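PDB 4XH7: multiple PDZ domain protein from Mus musculus, which probably serves as a scaffold in signalling complexes, its PDZ domains binding the C-terminal tails of partner proteins. Local coordinates for residues L77-G81 with I82-G86. Numbering follows the deposited sequence.
Sequences LEVNG and INLLG
Leu77 O stands over one face of the Asn83 amide, 3.6 Å from Asn83 OD1, with no bond between the two oxygens. Asn83 ND2 donates to Leu85 O nearly in the amide plane, at 2.9 Å; Glu87 is a second partner of ND2. Replacing Asn83 with an alanine would remove ND2, probably leaving Leu85 O and Glu87 without this donor and the turn after the strand less fixed. The carbonyl of Leu77 takes two backbone N-H groups on one face of its plane. Leu84 N gives the shorter bond, 2.8 Å to Leu77 O, from 41° out of that plane. Leu85 N is at 3.3 Å from Leu77 O, its bond more bent.

Val79 and Ile82 pair through two backbone bonds and close a type I' turn over Asn80 and Gly81, in a hairpin. Just past the strand, Leu84 turns toward strand 75-79. With CG anti to its carbonyl carbon (chi1 -59°), its CD1 is directed at Val79 and meets Val79 CG1 at 3.8 Å, the side chains crossing at about a right angle.

Val79, Ile82 and Leu84 all pack on Ile95 of helix 89-97. Leu77, Glu78 and Asn83 touch helix 5-22, where Glu78 OE2 makes a salt bridge to Lys17 and a hydrogen bond to Trp18. Strand 102-110 flanks strand 75-79, with a classic bulge at Leu77 and Glu78 opposite Val106.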
# COMPACT_ATOMS: atom_id res chain seq x y z
N LEU A 77 0.46 -3.72 -2.90
CA LEU A 77 1.36 -4.01 -4.03
C LEU A 77 2.84 -3.74 -3.78
O LEU A 77 3.69 -4.56 -4.16
CB LEU A 77 0.93 -3.23 -5.28
CG LEU A 77 -0.49 -3.53 -5.75
CD1 LEU A 77 -0.84 -2.59 -6.90
CD2 LEU A 77 -0.66 -5.01 -6.14
N GLU A 78 3.16 -2.62 -3.15
CA GLU A 78 4.53 -2.15 -3.02
C GLU A 78 4.63 -1.20 -1.82
O GLU A 78 3.68 -0.44 -1.54
CB GLU A 78 4.98 -1.44 -4.30
CG GLU A 78 6.41 -0.95 -4.27
CD GLU A 78 6.76 -0.12 -5.51
OE1 GLU A 78 7.09 1.07 -5.33
OE2 GLU A 78 6.75 -0.69 -6.62
N VAL A 79 5.74 -1.25 -1.08
CA VAL A 79 5.91 -0.22 -0.01
C VAL A 79 7.35 0.26 -0.11
O VAL A 79 8.26 -0.58 -0.15
CB VAL A 79 5.65 -0.75 1.43
CG1 VAL A 79 4.17 -0.90 1.71
CG2 VAL A 79 6.36 -2.08 1.69
N ASN A 80 7.56 1.58 -0.17
CA ASN A 80 8.92 2.14 -0.30
C ASN A 80 9.79 1.40 -1.34
O ASN A 80 10.97 1.08 -1.08
CB ASN A 80 9.61 2.14 1.06
CG ASN A 80 9.07 3.22 1.95
OD1 ASN A 80 8.14 3.94 1.55
ND2 ASN A 80 9.65 3.37 3.14
N GLY A 81 9.19 1.13 -2.49
CA GLY A 81 9.89 0.49 -3.59
C GLY A 81 10.06 -1.01 -3.51
O GLY A 81 10.56 -1.62 -4.46
N ILE A 82 9.64 -1.61 -2.40
CA ILE A 82 9.78 -3.05 -2.18
C ILE A 82 8.49 -3.78 -2.60
O ILE A 82 7.38 -3.46 -2.14
CB ILE A 82 10.06 -3.35 -0.71
CG1 ILE A 82 11.31 -2.60 -0.23
CG2 ILE A 82 10.14 -4.86 -0.45
CD1 ILE A 82 11.41 -2.47 1.27
N ASN A 83 8.63 -4.76 -3.47
CA ASN A 83 7.46 -5.49 -3.97
C ASN A 83 6.77 -6.32 -2.90
O ASN A 83 7.44 -7.01 -2.12
CB ASN A 83 7.88 -6.43 -5.11
CG ASN A 83 6.71 -7.23 -5.62
OD1 ASN A 83 5.82 -6.66 -6.24
ND2 ASN A 83 6.66 -8.54 -5.33
N LEU A 84 5.44 -6.28 -2.89
CA LEU A 84 4.68 -7.17 -2.03
C LEU A 84 3.82 -8.15 -2.81
O LEU A 84 3.45 -9.21 -2.28
CB LEU A 84 3.79 -6.35 -1.08
CG LEU A 84 4.50 -5.36 -0.16
CD1 LEU A 84 3.45 -4.48 0.55
CD2 LEU A 84 5.35 -6.10 0.83
N LEU A 85 3.44 -7.82 -4.05
CA LEU A 85 2.57 -8.70 -4.82
C LEU A 85 3.19 -10.06 -5.07
O LEU A 85 4.30 -10.18 -5.56
CB LEU A 85 2.20 -8.04 -6.15
CG LEU A 85 1.31 -8.89 -7.06
CD1 LEU A 85 -0.04 -9.17 -6.37
CD2 LEU A 85 1.10 -8.17 -8.36
N GLY A 86 2.47 -11.11 -4.68
CA GLY A 86 2.92 -12.46 -4.97
C GLY A 86 3.96 -13.00 -4.00
O GLY A 86 4.43 -14.13 -4.19